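Local coordinates for protein-glutamine gamma-glutamyltransferase (Pseudomonas aeruginosa PAO1, PDB 6G49) that shows transglutaminase activity, joining protein glutamine and lysine side chains, through its periplasmic domain, and is critical for the viability of the bacterium, at residues A[99-113]-A[151-165]. Numbering follows the deposited sequence. Where two conformers were deposited one is given.
Sequences HWQKRGPELRYDVIM and RLFYRVSSWPQALRE. With PO4 (phosphate ion), chain G.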
ATOM      1  N   HIS A  99       9.407   2.290 -17.648  1.00 58.57           N
ATOM      2  CA  HIS A  99       8.716   2.068 -16.473  1.00 45.56           C
ATOM      3  C   HIS A  99       9.473   2.727 -15.317  1.00 42.41           C
ATOM      4  O   HIS A  99       8.842   3.407 -14.573  1.00 35.23           O
ATOM      5  CB  HIS A  99       8.279   0.606 -16.302  1.00 53.65           C
ATOM      6  CG  HIS A  99       6.817   0.451 -16.555  1.00 65.33           C
ATOM      7  ND1 HIS A  99       5.832   0.766 -15.581  1.00 49.12           N
ATOM      8  CD2 HIS A  99       6.158   0.099 -17.687  1.00 69.15           C
ATOM      9  CE1 HIS A  99       4.646   0.592 -16.133  1.00 67.54           C
ATOM     10  NE2 HIS A  99       4.817   0.175 -17.426  1.00 62.85           N
ATOM     11  N   TRP A 100      10.799   2.537 -15.178  1.00 33.25           N
ATOM     12  CA  TRP A 100      11.492   2.955 -13.962  1.00 30.91           C
ATOM     13  C   TRP A 100      13.011   3.044 -14.181  1.00 32.24           C
ATOM     14  O   TRP A 100      13.515   2.507 -15.128  1.00 35.14           O
ATOM     15  CB  TRP A 100      11.172   2.035 -12.790  1.00 31.41           C
ATOM     16  CG  TRP A 100      11.715   0.639 -12.870  1.00 28.84           C
ATOM     17  CD1 TRP A 100      11.302  -0.351 -13.710  1.00 31.11           C
ATOM     18  CD2 TRP A 100      12.754   0.064 -12.066  1.00 27.26           C
ATOM     19  NE1 TRP A 100      12.008  -1.494 -13.464  1.00 31.73           N
ATOM     20  CE2 TRP A 100      12.914  -1.268 -12.473  1.00 27.04           C
ATOM     21  CE3 TRP A 100      13.568   0.541 -11.038  1.00 29.53           C
ATOM     22  CZ2 TRP A 100      13.838  -2.128 -11.890  1.00 28.71           C
ATOM     23  CZ3 TRP A 100      14.464  -0.317 -10.439  1.00 31.72           C
ATOM     24  CH2 TRP A 100      14.612  -1.626 -10.884  1.00 31.51           C
ATOM     25  N   GLN A 101      13.668   3.744 -13.269  1.00 29.93           N
ATOM     26  CA  GLN A 101      15.088   3.991 -13.298  1.00 34.90           C
ATOM     27  C   GLN A 101      15.631   3.785 -11.885  1.00 32.35           C
ATOM     28  O   GLN A 101      15.225   4.409 -10.932  1.00 30.26           O
ATOM     29  CB  GLN A 101      15.339   5.433 -13.774  1.00 41.65           C
ATOM     30  CG  GLN A 101      16.803   5.889 -13.741  1.00 56.94           C
ATOM     31  CD  GLN A 101      16.916   7.400 -13.782  1.00 68.69           C
ATOM     32  OE1 GLN A 101      17.389   8.043 -12.842  1.00 68.90           O
ATOM     33  NE2 GLN A 101      16.420   7.991 -14.858  1.00 72.09           N
ATOM     34  N   LYS A 102      16.616   2.924 -11.782  1.00 29.38           N
ATOM     35  CA  LYS A 102      17.370   2.775 -10.604  1.00 30.43           C
ATOM     36  C   LYS A 102      18.098   4.051 -10.211  1.00 40.10           C
ATOM     37  O   LYS A 102      18.727   4.674 -11.024  1.00 40.47           O
ATOM     38  CB  LYS A 102      18.448   1.722 -10.828  1.00 32.97           C
ATOM     39  CG  LYS A 102      17.896   0.336 -11.029  1.00 40.59           C
ATOM     40  CD  LYS A 102      18.953  -0.694 -11.278  1.00 40.82           C
ATOM     41  CE  LYS A 102      18.293  -2.023 -11.546  1.00 38.69           C
ATOM     42  NZ  LYS A 102      19.292  -3.073 -11.852  1.00 43.11           N
ATOM     43  N   ARG A 103      17.932   4.420  -8.949  1.00 32.48           N
ATOM     44  CA  ARG A 103      18.778   5.382  -8.323  0.50 34.97           C
ATOM     45  C   ARG A 103      18.748   5.120  -6.816  1.00 37.43           C
ATOM     46  O   ARG A 103      17.900   4.390  -6.283  1.00 32.54           O
ATOM     47  CB  ARG A 103      18.378   6.800  -8.744  0.50 39.80           C
ATOM     48  CG  ARG A 103      17.287   7.423  -7.893  0.50 36.68           C
ATOM     49  CD  ARG A 103      16.595   8.602  -8.548  0.50 33.55           C
ATOM     50  NE  ARG A 103      15.262   8.726  -7.968  0.50 31.42           N
ATOM     51  CZ  ARG A 103      14.307   9.582  -8.335  0.50 37.44           C
ATOM     52  NH1 ARG A 103      14.556  10.559  -9.200  0.50 34.91           N
ATOM     53  NH2 ARG A 103      13.098   9.457  -7.807  0.50 36.36           N
ATOM     54  N   GLY A 104      19.768   5.632  -6.139  1.00 32.43           N
ATOM     55  CA  GLY A 104      19.877   5.473  -4.716  1.00 35.38           C
ATOM     56  C   GLY A 104      20.392   4.089  -4.320  1.00 31.30           C
ATOM     57  O   GLY A 104      20.858   3.287  -5.121  1.00 32.12           O
ATOM     58  N   PRO A 105      20.363   3.790  -3.023  1.00 33.30           N
ATOM     59  CA  PRO A 105      21.005   2.566  -2.529  1.00 35.78           C
ATOM     60  C   PRO A 105      20.226   1.311  -2.962  1.00 33.31           C
ATOM     61  O   PRO A 105      19.012   1.382  -3.127  1.00 30.32           O
ATOM     62  CB  PRO A 105      21.003   2.768  -1.011  1.00 37.48           C
ATOM     63  CG  PRO A 105      19.893   3.743  -0.733  1.00 38.74           C
ATOM     64  CD  PRO A 105      19.718   4.583  -1.979  1.00 34.66           C
ATOM     65  N   GLU A 106      20.950   0.215  -3.199  1.00 31.82           N
ATOM     66  CA  GLU A 106      20.398  -1.110  -3.460  1.00 33.93           C
ATOM     67  C   GLU A 106      20.375  -1.856  -2.129  1.00 34.15           C
ATOM     68  O   GLU A 106      21.403  -1.957  -1.475  1.00 28.96           O
ATOM     69  CB  GLU A 106      21.229  -1.858  -4.494  1.00 32.01           C
ATOM     70  CG  GLU A 106      20.748  -3.254  -4.843  1.00 31.45           C
ATOM     71  CD  GLU A 106      21.707  -4.037  -5.735  1.00 41.55           C
ATOM     72  OE1 GLU A 106      22.671  -3.427  -6.181  1.00 41.34           O
ATOM     73  OE2 GLU A 106      21.485  -5.230  -6.002  1.00 33.82           O
ATOM     74  N   LEU A 107      19.208  -2.392  -1.734  1.00 26.03           N
ATOM     75  CA  LEU A 107      19.080  -3.193  -0.503  1.00 24.49           C
ATOM     76  C   LEU A 107      18.940  -4.645  -0.959  1.00 26.78           C
ATOM     77  O   LEU A 107      18.144  -4.975  -1.816  1.00 25.10           O
ATOM     78  CB  LEU A 107      17.848  -2.810   0.321  1.00 25.52           C
ATOM     79  CG  LEU A 107      17.754  -1.379   0.823  1.00 30.40           C
ATOM     80  CD1 LEU A 107      16.480  -1.167   1.633  1.00 30.84           C
ATOM     81  CD2 LEU A 107      18.961  -1.025   1.663  1.00 43.37           C
ATOM     82  N   ARG A 108      19.753  -5.524  -0.387  1.00 24.43           N
ATOM     83  CA  ARG A 108      19.810  -6.927  -0.760  1.00 24.47           C
ATOM     84  C   ARG A 108      19.415  -7.788   0.436  1.00 21.14           C
ATOM     85  O   ARG A 108      19.839  -7.584   1.591  1.00 24.16           O
ATOM     86  CB  ARG A 108      21.217  -7.326  -1.221  1.00 25.16           C
ATOM     87  CG  ARG A 108      21.655  -6.638  -2.504  1.00 33.47           C
ATOM     88  CD  ARG A 108      22.968  -7.251  -3.015  1.00 45.29           C
ATOM     89  NE  ARG A 108      23.312  -6.833  -4.374  1.00 63.63           N
ATOM     90  CZ  ARG A 108      24.359  -6.071  -4.697  1.00 78.81           C
ATOM     91  NH1 ARG A 108      25.233  -5.709  -3.771  1.00 92.45           N
ATOM     92  NH2 ARG A 108      24.528  -5.672  -5.948  1.00 67.24           N
ATOM     93  N   TYR A 109      18.498  -8.730   0.183  1.00 22.57           N
ATOM     94  CA  TYR A 109      17.976  -9.519   1.238  1.00 21.77           C
ATOM     95  C   TYR A 109      17.391 -10.817   0.687  1.00 19.71           C
ATOM     96  O   TYR A 109      17.043 -10.899  -0.469  1.00 22.90           O
ATOM     97  CB  TYR A 109      16.958  -8.748   2.104  1.00 21.89           C
ATOM     98  CG  TYR A 109      15.839  -8.073   1.316  1.00 23.10           C
ATOM     99  CD1 TYR A 109      16.039  -6.846   0.720  1.00 21.05           C
ATOM    100  CD2 TYR A 109      14.590  -8.690   1.120  1.00 21.61           C
ATOM    101  CE1 TYR A 109      15.045  -6.233  -0.040  1.00 21.39           C
ATOM    102  CE2 TYR A 109      13.573  -8.053   0.415  1.00 20.65           C
ATOM    103  CZ  TYR A 109      13.810  -6.832  -0.188  1.00 21.88           C
ATOM    104  OH  TYR A 109      12.814  -6.193  -0.901  1.00 21.48           O
ATOM    105  N   ASP A 110      17.251 -11.811   1.566  1.00 20.15           N
ATOM    106  CA  ASP A 110      16.627 -13.040   1.212  1.00 21.27           C
ATOM    107  C   ASP A 110      15.304 -13.177   1.988  1.00 19.73           C
ATOM    108  O   ASP A 110      15.185 -12.723   3.119  1.00 21.52           O
ATOM    109  CB  ASP A 110      17.525 -14.201   1.590  1.00 25.72           C
ATOM    110  CG  ASP A 110      18.839 -14.201   0.832  1.00 28.60           C
ATOM    111  OD1 ASP A 110      18.867 -13.621  -0.296  1.00 31.22           O
ATOM    112  OD2 ASP A 110      19.758 -14.844   1.375  1.00 37.21           O
ATOM    113  N   VAL A 111      14.338 -13.842   1.348  1.00 21.17           N
ATOM    114  CA  VAL A 111      13.003 -14.037   1.925  1.00 19.76           C
ATOM    115  C   VAL A 111      12.675 -15.524   1.907  1.00 20.94           C
ATOM    116  O   VAL A 111      12.984 -16.185   0.935  1.00 22.05           O
ATOM    117  CB  VAL A 111      11.927 -13.292   1.133  1.00 22.05           C
ATOM    118  CG1 VAL A 111      10.545 -13.494   1.775  1.00 19.87           C
ATOM    119  CG2 VAL A 111      12.317 -11.821   1.033  1.00 21.33           C
ATOM    120  N   ILE A 112      12.079 -16.011   2.969  1.00 20.33           N
ATOM    121  CA  ILE A 112      11.335 -17.308   2.955  1.00 21.69           C
ATOM    122  C   ILE A 112       9.867 -16.980   3.264  1.00 21.19           C
ATOM    123  O   ILE A 112       9.568 -16.498   4.341  1.00 20.55           O
ATOM    124  CB  ILE A 112      11.928 -18.387   3.878  1.00 21.91           C
ATOM    125  CG1 ILE A 112      11.166 -19.705   3.702  1.00 23.43           C
ATOM    126  CG2 ILE A 112      11.992 -17.986   5.353  1.00 20.58           C
ATOM    127  CD1 ILE A 112      11.797 -20.885   4.426  1.00 24.38           C
ATOM    128  N   MET A 113       9.015 -17.252   2.277  1.00 21.18           N
ATOM    129  CA  MET A 113       7.588 -16.971   2.332  1.00 23.08           C
ATOM    130  C   MET A 113       6.864 -18.257   2.719  1.00 21.58           C
ATOM    131  O   MET A 113       7.127 -19.298   2.189  1.00 22.56           O
ATOM    132  CB  MET A 113       7.138 -16.575   0.919  1.00 28.59           C
ATOM    133  CG  MET A 113       6.158 -15.546   0.853  1.00 38.08           C
ATOM    134  SD  MET A 113       5.883 -15.206  -0.940  1.00 29.20           S
ATOM    135  CE  MET A 113       4.119 -15.523  -0.867  1.00 25.38           C
ATOM    136  N   ARG A 151       6.260 -23.392   0.880  1.00 23.63           N
ATOM    137  CA  ARG A 151       7.324 -22.453   1.294  1.00 23.18           C
ATOM    138  C   ARG A 151       8.236 -22.160   0.113  1.00 25.33           C
ATOM    139  O   ARG A 151       8.602 -23.043  -0.660  1.00 24.84           O
ATOM    140  CB  ARG A 151       8.105 -23.002   2.487  1.00 23.29           C
ATOM    141  CG  ARG A 151       7.324 -23.083   3.776  1.00 27.23           C
ATOM    142  CD  ARG A 151       8.093 -23.917   4.802  1.00 34.98           C
ATOM    143  NE  ARG A 151       7.216 -24.706   5.637  1.00 52.62           N
ATOM    144  CZ  ARG A 151       6.864 -25.958   5.374  1.00 47.56           C
ATOM    145  NH1 ARG A 151       7.505 -26.677   4.457  1.00 52.42           N
ATOM    146  NH2 ARG A 151       5.862 -26.474   6.042  1.00 53.40           N
ATOM    147  N   LEU A 152       8.697 -20.899   0.004  1.00 22.24           N
ATOM    148  CA  LEU A 152       9.461 -20.448  -1.075  1.00 20.96           C
ATOM    149  C   LEU A 152      10.592 -19.538  -0.586  1.00 24.01           C
ATOM    150  O   LEU A 152      10.351 -18.511   0.054  1.00 21.77           O
ATOM    151  CB  LEU A 152       8.575 -19.676  -2.061  1.00 22.23           C
ATOM    152  CG  LEU A 152       9.291 -19.113  -3.276  1.00 23.95           C
ATOM    153  CD1 LEU A 152       9.799 -20.232  -4.180  1.00 28.80           C
ATOM    154  CD2 LEU A 152       8.360 -18.182  -4.060  1.00 26.29           C
ATOM    155  N   PHE A 153      11.839 -19.903  -0.942  1.00 23.71           N
ATOM    156  CA  PHE A 153      13.001 -19.017  -0.690  1.00 22.61           C
ATOM    157  C   PHE A 153      13.283 -18.221  -1.959  1.00 20.25           C
ATOM    158  O   PHE A 153      13.290 -18.738  -3.089  1.00 23.37           O
ATOM    159  CB  PHE A 153      14.210 -19.903  -0.340  1.00 22.76           C
ATOM    160  CG  PHE A 153      15.459 -19.125  -0.067  1.00 22.48           C
ATOM    161  CD1 PHE A 153      16.248 -18.713  -1.111  1.00 24.80           C
ATOM    162  CD2 PHE A 153      15.862 -18.910   1.225  1.00 29.02           C
ATOM    163  CE1 PHE A 153      17.406 -18.018  -0.863  1.00 26.47           C
ATOM    164  CE2 PHE A 153      17.066 -18.261   1.468  1.00 29.95           C
ATOM    165  CZ  PHE A 153      17.768 -17.758   0.415  1.00 24.75           C
ATOM    166  N   TYR A 154      13.567 -16.925  -1.808  1.00 21.42           N
ATOM    167  CA  TYR A 154      13.951 -16.126  -2.933  1.00 20.65           C
ATOM    168  C   TYR A 154      14.838 -14.984  -2.485  1.00 19.79           C
ATOM    169  O   TYR A 154      14.843 -14.591  -1.318  1.00 22.59           O
ATOM    170  CB  TYR A 154      12.747 -15.605  -3.738  1.00 22.83           C
ATOM    171  CG  TYR A 154      11.741 -14.763  -3.002  1.00 20.42           C
ATOM    172  CD1 TYR A 154      10.693 -15.353  -2.347  1.00 22.15           C
ATOM    173  CD2 TYR A 154      11.762 -13.370  -3.077  1.00 21.11           C
ATOM    174  CE1 TYR A 154       9.762 -14.584  -1.657  1.00 23.40           C
ATOM    175  CE2 TYR A 154      10.807 -12.594  -2.432  1.00 21.09           C
ATOM    176  CZ  TYR A 154       9.771 -13.200  -1.750  1.00 20.73           C
ATOM    177  OH  TYR A 154       8.803 -12.498  -1.070  1.00 22.02           O
ATOM    178  N   ARG A 155      15.642 -14.516  -3.431  1.00 19.99           N
ATOM    179  CA  ARG A 155      16.616 -13.458  -3.221  1.00 21.22           C
ATOM    180  C   ARG A 155      16.131 -12.202  -3.903  1.00 22.12           C
ATOM    181  O   ARG A 155      15.613 -12.260  -4.992  1.00 24.01           O
ATOM    182  CB  ARG A 155      17.982 -13.899  -3.743  1.00 27.01           C
ATOM    183  CG  ARG A 155      18.381 -15.283  -3.257  1.00 35.48           C
ATOM    184  CD  ARG A 155      19.821 -15.610  -3.608  1.00 43.95           C
ATOM    185  NE  ARG A 155      20.678 -14.487  -3.281  1.00 54.93           N
ATOM    186  CZ  ARG A 155      21.434 -14.412  -2.194  1.00 72.29           C
ATOM    187  NH1 ARG A 155      21.469 -15.415  -1.325  1.00 70.91           N
ATOM    188  NH2 ARG A 155      22.169 -13.332  -1.984  1.00 80.04           N
ATOM    189  N   VAL A 156      16.319 -11.072  -3.242  1.00 21.14           N
ATOM    190  CA  VAL A 156      15.786  -9.781  -3.703  1.00 22.29           C
ATOM    191  C   VAL A 156      16.883  -8.709  -3.672  1.00 22.51           C
ATOM    192  O   VAL A 156      17.642  -8.654  -2.707  1.00 23.11           O
ATOM    193  CB  VAL A 156      14.608  -9.326  -2.831  1.00 21.90           C
ATOM    194  CG1 VAL A 156      13.958  -8.062  -3.388  1.00 21.42           C
ATOM    195  CG2 VAL A 156      13.583 -10.462  -2.638  1.00 21.72           C
ATOM    196  N   SER A 157      16.783  -7.779  -4.635  1.00 21.20           N
ATOM    197  CA  SER A 157      17.393  -6.483  -4.613  1.00 22.10           C
ATOM    198  C   SER A 157      16.286  -5.437  -4.792  1.00 21.02           C
ATOM    199  O   SER A 157      15.509  -5.557  -5.730  1.00 21.93           O
ATOM    200  CB  SER A 157      18.402  -6.320  -5.739  1.00 27.49           C
ATOM    201  OG  SER A 157      19.559  -7.110  -5.485  1.00 27.33           O
ATOM    202  N   SER A 158      16.278  -4.439  -3.923  1.00 20.78           N
ATOM    203  CA  SER A 158      15.288  -3.330  -4.017  1.00 21.17           C
ATOM    204  C   SER A 158      16.024  -1.986  -4.085  1.00 23.89           C
ATOM    205  O   SER A 158      16.989  -1.754  -3.368  1.00 24.59           O
ATOM    206  CB  SER A 158      14.391  -3.378  -2.818  1.00 21.15           C
ATOM    207  OG  SER A 158      13.539  -4.515  -2.842  1.00 21.14           O
ATOM    208  N   TRP A 159      15.396  -1.048  -4.806  1.00 23.17           N
ATOM    209  CA  TRP A 159      15.819   0.339  -4.913  1.00 23.54           C
ATOM    210  C   TRP A 159      14.693   1.243  -4.437  1.00 22.94           C
ATOM    211  O   TRP A 159      13.825   1.619  -5.239  1.00 22.15           O
ATOM    212  CB  TRP A 159      16.126   0.646  -6.377  1.00 27.81           C
ATOM    213  CG  TRP A 159      17.429   0.070  -6.840  1.00 27.59           C
ATOM    214  CD1 TRP A 159      18.634   0.724  -6.901  1.00 30.09           C
ATOM    215  CD2 TRP A 159      17.668  -1.273  -7.292  1.00 27.40           C
ATOM    216  NE1 TRP A 159      19.612  -0.141  -7.316  1.00 31.76           N
ATOM    217  CE2 TRP A 159      19.049  -1.357  -7.613  1.00 30.88           C
ATOM    218  CE3 TRP A 159      16.866  -2.397  -7.526  1.00 27.59           C
ATOM    219  CZ2 TRP A 159      19.620  -2.532  -8.100  1.00 31.22           C
ATOM    220  CZ3 TRP A 159      17.443  -3.566  -7.997  1.00 29.25           C
ATOM    221  CH2 TRP A 159      18.808  -3.633  -8.253  1.00 28.26           C
ATOM    222  N   PRO A 160      14.636   1.558  -3.139  1.00 24.32           N
ATOM    223  CA  PRO A 160      13.507   2.291  -2.585  1.00 23.27           C
ATOM    224  C   PRO A 160      13.379   3.705  -3.185  1.00 25.15           C
ATOM    225  O   PRO A 160      12.288   4.277  -3.152  1.00 25.88           O
ATOM    226  CB  PRO A 160      13.840   2.372  -1.101  1.00 26.95           C
ATOM    227  CG  PRO A 160      14.660   1.119  -0.860  1.00 29.94           C
ATOM    228  CD  PRO A 160      15.545   1.048  -2.092  1.00 25.59           C
ATOM    229  N   GLN A 161      14.498   4.252  -3.662  1.00 25.76           N
ATOM    230  CA  GLN A 161      14.529   5.646  -4.249  1.00 25.64           C
ATOM    231  C   GLN A 161      14.356   5.633  -5.759  1.00 28.38           C
ATOM    232  O   GLN A 161      14.502   6.680  -6.400  1.00 27.07           O
ATOM    233  CB  GLN A 161      15.836   6.330  -3.844  1.00 29.24           C
ATOM    234  CG  GLN A 161      15.910   6.539  -2.353  1.00 34.47           C
ATOM    235  CD  GLN A 161      17.149   7.282  -1.909  1.00 43.45           C
ATOM    236  OE1 GLN A 161      17.866   7.882  -2.701  1.00 45.68           O
ATOM    237  NE2 GLN A 161      17.388   7.244  -0.618  1.00 43.89           N
ATOM    238  N   ALA A 162      14.037   4.475  -6.360  1.00 23.99           N
ATOM    239  CA  ALA A 162      13.894   4.380  -7.803  1.00 25.68           C
ATOM    240  C   ALA A 162      12.845   5.384  -8.288  1.00 29.34           C
ATOM    241  O   ALA A 162      11.889   5.685  -7.582  1.00 24.92           O
ATOM    242  CB  ALA A 162      13.484   2.991  -8.222  1.00 28.14           C
ATOM    243  N   LEU A 163      13.093   5.979  -9.463  1.00 27.02           N
ATOM    244  CA  LEU A 163      12.089   6.843 -10.118  1.00 24.74           C
ATOM    245  C   LEU A 163      11.109   5.940 -10.856  1.00 27.03           C
ATOM    246  O   LEU A 163      11.492   5.107 -11.649  1.00 27.52           O
ATOM    247  CB  LEU A 163      12.833   7.774 -11.078  1.00 26.98           C
ATOM    248  CG  LEU A 163      11.985   8.735 -11.893  1.00 30.06           C
ATOM    249  CD1 LEU A 163      11.240   9.682 -10.987  1.00 31.69           C
ATOM    250  CD2 LEU A 163      12.895   9.530 -12.843  1.00 36.07           C
ATOM    251  N   ARG A 164       9.835   6.113 -10.547  1.00 25.37           N
ATOM    252  CA  ARG A 164       8.802   5.287 -11.125  1.00 23.68           C
ATOM    253  C   ARG A 164       7.843   5.980 -12.066  1.00 23.71           C
ATOM    254  O   ARG A 164       7.079   6.834 -11.666  1.00 24.28           O
ATOM    255  CB  ARG A 164       8.003   4.622 -10.011  1.00 27.50           C
ATOM    256  CG  ARG A 164       8.863   3.993  -8.942  1.00 31.18           C
ATOM    257  CD  ARG A 164       8.030   3.157  -8.006  1.00 40.72           C
ATOM    258  NE  ARG A 164       7.521   3.945  -6.897  1.00 35.25           N
ATOM    259  CZ  ARG A 164       6.294   3.834  -6.430  1.00 33.27           C
ATOM    260  NH1 ARG A 164       5.473   2.970  -6.999  1.00 36.15           N
ATOM    261  NH2 ARG A 164       5.890   4.585  -5.414  1.00 29.63           N
ATOM    262  N   GLU A 165       7.906   5.573 -13.322  1.00 25.69           N
ATOM    263  CA  GLU A 165       7.019   6.051 -14.351  1.00 28.02           C
ATOM    264  C   GLU A 165       6.954   7.588 -14.386  1.00 30.13           C
ATOM    265  O   GLU A 165       5.882   8.178 -14.252  1.00 29.17           O
ATOM    266  CB  GLU A 165       5.633   5.422 -14.155  1.00 29.17           C
ATOM    267  CG  GLU A 165       5.075   4.829 -15.389  1.00 33.11           C
ATOM    268  CD  GLU A 165       3.636   4.343 -15.380  1.00 40.88           C
ATOM    269  OE1 GLU A 165       3.055   4.075 -14.285  1.00 25.78           O
ATOM    270  OE2 GLU A 165       3.098   4.235 -16.489  1.00 33.02           O
TER
HETATM  271  P   PO4 G 506       7.798 -23.197   8.999  1.00 88.24           P
HETATM  272  O1  PO4 G 506       7.811 -21.709   9.224  1.00 78.59           O
HETATM  273  O2  PO4 G 506       7.320 -23.823  10.301  1.00106.89           O
HETATM  274  O3  PO4 G 506       6.789 -23.601   7.910  1.00 59.76           O
HETATM  275  O4  PO4 G 506       9.249 -23.636   8.730  1.00 76.05           O
HETATM  276  O   HOH W   1      17.206   3.214  -3.968  1.00 27.97           O
HETATM  277  O   HOH W   2      10.905   8.108  -6.692  1.00 36.39           O
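Backbone pairing joins Leu107 to Ser158 and Met113 to Leu152 at the two ends of an antiparallel ladder; Leu107 N gives Ser158 O a hydrogen bond of 2.8 Å. A second, two-pair ladder, Trp100-Arg164 and Gln101-Leu163, is offset by one residue, and the loops between absorb the shift. Water 1 stitches these loops together, donating to Arg103 O and Pro105 O and accepting from Gln161 N. In one of its two conformers, Arg103 NE donates to Gln161 O at 2.7 Å, in the guanidinium plane, with Leu163 CB over one face.

Trp159 is sandwiched. The aliphatic chain of Lys102 crosses one face, with CE 3.8 Å from the six-membered ring centroid, and Glu106 CG packs on the opposite face; long side chains suit this place, their methylenes meeting the indole. Glu106 reaches on, its OE2 accepting from Ser157 OG at 2.7 Å through the anti lone pair. Two hydrogen-bonded pairs make the same CH-pi contact with the strands exchanged: Val156 CB lies 3.9 Å from the Tyr109 ring centroid, and Val111 CB 3.8 Å from that of Tyr154. Branched valine sets CB and a methyl against the ring. With chi1 of 52° and 58°, each tyrosine CG stands between its own N and carbonyl carbon, laying the ring over the partner valine. Tyr109 OH donates to Ser158 OG at 2.7 Å. Asp110 OD1 sits over the Arg155 guanidinium face and OD2 forms a salt bridge with NH1 at 3.2 Å, by charge alone.

Within the periplasmic domain's N-terminal part, the longer ladder lies inside a six-stranded antiparallel sheet, between strands 55-61 and 127-129; strand 120-124 meets its Tyr109 face, where backbone carbonyls of Leu124 and Phe122 hydrogen-bond the Ser158 and Tyr154 hydroxyls.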